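Local coordinates for protein glycerol kinase, putative (Plasmodium falciparum, PDB 2W40) that probably catalyses the ATP-dependent phosphorylation of glycerol to sn-glycerol 3-phosphate, at residues K156-T169 with F208-K220. Sequence-based numbering, arbitrary orientation.
Sequences KIDDGTAVIGNINT and FNITNMSVLPEIK. With EDO (1,2-ethanediol), chain B.
The flat amide of Asn212 lies against the end of helix 151-158. Its ND2 gives a nearly straight hydrogen bond to Asp158 O at 3.3 Å. The acceptor lies almost in the amide plane, but ND2 stands 58° above the carbonyl plane. CG is anti to the backbone N (chi1 -175°), which carries the amide toward the helix end. The amide oxygen turns back to its own segment: OD1 accepts from Ser214 N, an Asx turn that helps to fix the rotation of the group. Asp158 OD1 accepts from Thr211 OG1 at 2.7 Å, the hydroxyl coming from above the carboxylate plane, 39° out of it. A water also bridges Asp158 O and Thr211 OG1.

Helix 151-158 ends in a Schellman motif with Gly160 at positive phi. The chain then enters strand 162-166, which pairs antiparallel with strand 88-92 in the N-terminal FGGY domain. Residues 212-216 run alongside this helix-strand junction. Ile164 N donates to Val215 O at 3.1 Å.

Val215 fills the middle of the contact. Its CG1 comes within 3.2 Å of Ala162 O. Its CG2 sits 3.7 Å from Ile164 CD1 and also meets Ile157 CG2. Ile210 adds to this apolar patch, its CG2 near Ile157 CG2 and its CG1 near Ile164 CD1. Farther on, Pro217 CD packs 3.4 Å from Ile164 O. The side chains of Pro217 and Thr169 cross at about a right angle, with Pro217 CB and CG against Thr169 CG2. The Thr169 hydroxyl bonds to Tyr181 O. An ethanediol, probably from the crystallisation liquor, donates from O2 to Ile164 O and touches Leu216 CD2.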
loop_
_atom_site.group_PDB
_atom_site.type_symbol
_atom_site.label_atom_id
_atom_site.label_comp_id
_atom_site.label_asym_id
_atom_site.label_seq_id
_atom_site.Cartn_x
_atom_site.Cartn_y
_atom_site.Cartn_z
ATOM N N LYS C 156 13.680 31.189 -27.444
ATOM C CA LYS C 156 14.310 32.165 -26.544
ATOM C C LYS C 156 15.664 31.662 -26.053
ATOM O O LYS C 156 16.498 32.511 -25.754
ATOM C CB LYS C 156 13.426 32.507 -25.369
ATOM C CG LYS C 156 12.161 33.349 -25.716
ATOM C CD LYS C 156 11.237 33.581 -24.579
ATOM C CE LYS C 156 11.790 34.589 -23.648
ATOM N NZ LYS C 156 12.186 35.887 -24.243
ATOM N N ILE C 157 15.920 30.350 -26.009
ATOM C CA ILE C 157 17.313 29.883 -25.811
ATOM C C ILE C 157 18.135 30.215 -27.063
ATOM O O ILE C 157 19.177 30.828 -26.997
ATOM C CB ILE C 157 17.368 28.394 -25.501
ATOM C CG1 ILE C 157 16.764 28.134 -24.101
ATOM C CG2 ILE C 157 18.805 27.885 -25.523
ATOM C CD1 ILE C 157 16.465 26.671 -23.810
ATOM N N ASP C 158 17.547 29.898 -28.222
ATOM C CA ASP C 158 18.223 30.216 -29.465
ATOM C C ASP C 158 18.613 31.709 -29.582
ATOM O O ASP C 158 19.742 32.022 -29.982
ATOM C CB ASP C 158 17.456 29.788 -30.703
ATOM C CG ASP C 158 17.192 28.239 -30.812
ATOM O OD1 ASP C 158 17.719 27.349 -30.034
ATOM O OD2 ASP C 158 16.352 27.908 -31.713
ATOM N N ASP C 159 17.712 32.615 -29.271
ATOM C CA ASP C 159 17.997 34.019 -29.355
ATOM C C ASP C 159 18.640 34.706 -28.163
ATOM O O ASP C 159 18.762 35.956 -28.180
ATOM C CB ASP C 159 16.799 34.805 -29.869
ATOM C CG ASP C 159 15.677 35.006 -28.888
ATOM O OD1 ASP C 159 15.889 34.685 -27.678
ATOM O OD2 ASP C 159 14.555 35.503 -29.362
ATOM N N GLY C 160 18.953 33.918 -27.134
ATOM C CA GLY C 160 19.581 34.425 -25.922
ATOM C C GLY C 160 18.758 35.268 -25.018
ATOM O O GLY C 160 19.298 36.022 -24.182
ATOM N N THR C 161 17.469 35.196 -25.134
ATOM C CA THR C 161 16.588 35.996 -24.258
ATOM C C THR C 161 16.008 35.215 -23.051
ATOM O O THR C 161 15.198 35.756 -22.244
ATOM C CB THR C 161 15.421 36.626 -25.086
ATOM O OG1 THR C 161 14.571 35.624 -25.656
ATOM C CG2 THR C 161 16.034 37.504 -26.249
ATOM N N ALA C 162 16.417 33.962 -22.925
ATOM C CA ALA C 162 16.080 33.133 -21.769
ATOM C C ALA C 162 17.314 33.019 -20.840
ATOM O O ALA C 162 18.449 33.171 -21.275
ATOM C CB ALA C 162 15.617 31.713 -22.185
ATOM N N VAL C 163 17.043 32.690 -19.569
ATOM C CA VAL C 163 18.050 32.255 -18.587
ATOM C C VAL C 163 17.609 30.840 -18.182
ATOM O O VAL C 163 16.377 30.612 -17.856
ATOM C CB VAL C 163 18.083 33.216 -17.378
ATOM C CG1 VAL C 163 19.110 32.724 -16.349
ATOM C CG2 VAL C 163 18.430 34.608 -17.759
ATOM N N ILE C 164 18.591 29.900 -18.135
ATOM C CA ILE C 164 18.337 28.559 -17.596
ATOM C C ILE C 164 19.052 28.559 -16.229
ATOM O O ILE C 164 20.255 28.752 -16.150
ATOM C CB ILE C 164 18.975 27.438 -18.457
ATOM C CG1 ILE C 164 18.449 27.575 -19.919
ATOM C CG2 ILE C 164 18.712 26.061 -17.880
ATOM C CD1 ILE C 164 19.017 26.499 -20.827
ATOM N N GLY C 165 18.301 28.294 -15.193
ATOM C CA GLY C 165 18.881 28.308 -13.855
ATOM C C GLY C 165 18.354 27.302 -12.866
ATOM O O GLY C 165 17.169 26.950 -12.868
ATOM N N ASN C 166 19.259 26.864 -11.997
ATOM C CA ASN C 166 18.830 26.183 -10.833
ATOM C C ASN C 166 18.210 27.146 -9.784
ATOM O O ASN C 166 18.193 28.322 -9.981
ATOM C CB ASN C 166 19.932 25.358 -10.249
ATOM C CG ASN C 166 20.443 24.175 -11.149
ATOM O OD1 ASN C 166 21.681 24.023 -11.280
ATOM N ND2 ASN C 166 19.551 23.358 -11.753
ATOM N N ILE C 167 17.766 26.645 -8.641
ATOM C CA ILE C 167 17.018 27.471 -7.707
ATOM C C ILE C 167 17.910 28.602 -7.128
ATOM O O ILE C 167 17.485 29.694 -6.909
ATOM C CB ILE C 167 16.417 26.608 -6.591
ATOM C CG1 ILE C 167 15.264 25.746 -7.132
ATOM C CG2 ILE C 167 16.010 27.446 -5.319
ATOM C CD1 ILE C 167 13.983 26.548 -7.342
ATOM N N ASN C 168 19.200 28.289 -6.940
ATOM C CA ASN C 168 20.111 29.312 -6.486
ATOM C C ASN C 168 20.203 30.494 -7.402
ATOM O O ASN C 168 20.117 31.645 -6.966
ATOM C CB ASN C 168 21.514 28.796 -6.273
ATOM C CG ASN C 168 22.131 28.180 -7.492
ATOM O OD1 ASN C 168 21.477 27.354 -8.171
ATOM N ND2 ASN C 168 23.415 28.460 -7.724
ATOM N N THR C 169 20.328 30.194 -8.724
ATOM C CA THR C 169 20.340 31.204 -9.770
ATOM C C THR C 169 19.055 32.046 -9.779
ATOM O O THR C 169 19.084 33.305 -9.936
ATOM C CB THR C 169 20.622 30.556 -11.119
ATOM O OG1 THR C 169 21.812 29.794 -11.014
ATOM C CG2 THR C 169 20.790 31.657 -12.242
ATOM N N PHE C 208 22.109 18.437 -25.434
ATOM C CA PHE C 208 20.865 18.801 -24.838
ATOM C C PHE C 208 20.116 19.930 -25.543
ATOM O O PHE C 208 19.164 20.495 -25.001
ATOM C CB PHE C 208 21.070 19.017 -23.356
ATOM C CG PHE C 208 21.328 17.713 -22.622
ATOM C CD1 PHE C 208 20.325 16.763 -22.492
ATOM C CD2 PHE C 208 22.612 17.413 -22.109
ATOM C CE1 PHE C 208 20.579 15.517 -21.883
ATOM C CE2 PHE C 208 22.860 16.195 -21.485
ATOM C CZ PHE C 208 21.867 15.257 -21.365
ATOM N N ASN C 209 20.586 20.285 -26.726
ATOM C CA ASN C 209 19.970 21.322 -27.632
ATOM C C ASN C 209 20.011 22.729 -27.091
ATOM O O ASN C 209 19.161 23.644 -27.437
ATOM C CB ASN C 209 18.478 20.980 -27.869
ATOM C CG ASN C 209 18.210 19.711 -28.636
ATOM O OD1 ASN C 209 18.982 18.724 -28.699
ATOM N ND2 ASN C 209 17.035 19.697 -29.201
ATOM N N ILE C 210 21.020 22.977 -26.262
ATOM C CA ILE C 210 21.269 24.307 -25.741
ATOM C C ILE C 210 22.178 24.974 -26.742
ATOM O O ILE C 210 23.394 24.829 -26.637
ATOM C CB ILE C 210 21.885 24.303 -24.334
ATOM C CG1 ILE C 210 20.911 23.606 -23.363
ATOM C CG2 ILE C 210 22.280 25.713 -23.934
ATOM C CD1 ILE C 210 21.505 23.201 -22.087
ATOM N N THR C 211 21.572 25.674 -27.721
ATOM C CA THR C 211 22.308 26.175 -28.880
ATOM C C THR C 211 23.036 27.467 -28.639
ATOM O O THR C 211 23.873 27.890 -29.455
ATOM C CB THR C 211 21.327 26.444 -30.060
ATOM O OG1 THR C 211 20.347 27.364 -29.578
ATOM C CG2 THR C 211 20.622 25.189 -30.529
ATOM N N ASN C 212 22.738 28.126 -27.509
ATOM C CA ASN C 212 23.322 29.435 -27.196
ATOM C C ASN C 212 23.707 29.373 -25.724
ATOM O O ASN C 212 22.872 29.382 -24.846
ATOM C CB ASN C 212 22.293 30.516 -27.484
ATOM C CG ASN C 212 22.818 31.866 -27.317
ATOM O OD1 ASN C 212 23.818 32.054 -26.628
ATOM N ND2 ASN C 212 22.088 32.862 -27.869
ATOM N N MET C 213 25.001 29.226 -25.512
ATOM C CA MET C 213 25.491 29.012 -24.160
ATOM C C MET C 213 25.422 30.265 -23.287
ATOM O O MET C 213 25.684 30.245 -22.091
ATOM C CB MET C 213 26.897 28.367 -24.205
ATOM C CG MET C 213 26.835 26.915 -24.573
ATOM S SD MET C 213 28.432 26.238 -24.861
ATOM C CE MET C 213 29.001 25.864 -23.150
ATOM N N SER C 214 25.114 31.411 -23.904
ATOM C CA SER C 214 24.939 32.621 -23.156
ATOM C C SER C 214 23.811 32.651 -22.171
ATOM O O SER C 214 23.772 33.535 -21.327
ATOM C CB SER C 214 24.846 33.805 -24.107
ATOM O OG SER C 214 23.621 34.072 -24.626
ATOM N N VAL C 215 22.861 31.724 -22.316
ATOM C CA VAL C 215 21.734 31.585 -21.402
ATOM C C VAL C 215 22.107 30.987 -20.074
ATOM O O VAL C 215 21.307 30.980 -19.185
ATOM C CB VAL C 215 20.585 30.792 -22.053
ATOM C CG1 VAL C 215 20.174 31.476 -23.414
ATOM C CG2 VAL C 215 20.951 29.312 -22.179
ATOM N N LEU C 216 23.330 30.418 -19.986
ATOM C CA LEU C 216 23.851 29.813 -18.768
ATOM C C LEU C 216 24.544 30.863 -17.909
ATOM O O LEU C 216 25.302 31.685 -18.409
ATOM C CB LEU C 216 24.714 28.625 -19.088
ATOM C CG LEU C 216 24.035 27.471 -19.837
ATOM C CD1 LEU C 216 25.155 26.574 -20.467
ATOM C CD2 LEU C 216 23.177 26.681 -18.927
ATOM N N PRO C 217 24.303 30.800 -16.607
ATOM C CA PRO C 217 24.931 31.759 -15.697
ATOM C C PRO C 217 26.389 31.481 -15.452
ATOM O O PRO C 217 26.820 30.344 -15.532
ATOM C CB PRO C 217 24.082 31.569 -14.404
ATOM C CG PRO C 217 23.737 30.069 -14.412
ATOM C CD PRO C 217 23.428 29.839 -15.923
ATOM N N GLU C 218 27.108 32.522 -15.048
ATOM C CA GLU C 218 28.522 32.393 -14.738
ATOM C C GLU C 218 28.721 31.487 -13.513
ATOM O O GLU C 218 28.043 31.736 -12.512
ATOM C CB GLU C 218 29.152 33.753 -14.417
ATOM C CG GLU C 218 30.651 33.664 -14.129
ATOM C CD GLU C 218 31.237 35.023 -13.713
ATOM O OE1 GLU C 218 30.594 36.078 -14.011
ATOM O OE2 GLU C 218 32.349 35.015 -13.129
ATOM N N ILE C 219 29.672 30.585 -13.590
ATOM C CA ILE C 219 29.983 29.628 -12.485
ATOM C C ILE C 219 31.008 30.294 -11.512
ATOM O O ILE C 219 32.097 30.715 -11.933
ATOM C CB ILE C 219 30.551 28.280 -12.997
ATOM C CG1 ILE C 219 29.538 27.613 -13.968
ATOM C CG2 ILE C 219 30.908 27.295 -11.836
ATOM C CD1 ILE C 219 30.108 26.437 -14.676
ATOM N N LYS C 220 30.561 30.465 -10.276
ATOM C CA LYS C 220 31.333 31.141 -9.245
ATOM C C LYS C 220 31.840 30.150 -8.216
ATOM O O LYS C 220 31.335 29.071 -8.075
ATOM C CB LYS C 220 30.461 32.151 -8.499
ATOM C CG LYS C 220 29.853 33.264 -9.411
ATOM C CD LYS C 220 30.614 34.442 -9.478
ATOM C CE LYS C 220 30.148 35.464 -8.473
ATOM N NZ LYS C 220 31.195 36.554 -8.489
HETATM C C1 EDO B . 21.251 24.794 -15.021
HETATM O O1 EDO B . 19.877 25.105 -14.833
HETATM C C2 EDO B . 22.005 25.796 -15.860
HETATM O O2 EDO B . 22.188 27.034 -15.146
HETATM O O HOH W 1 21.404 29.885 -31.391
HETATM O O HOH W 2 17.206 25.596 -28.329
HETATM O O HOH W 3 22.046 35.718 -23.540
#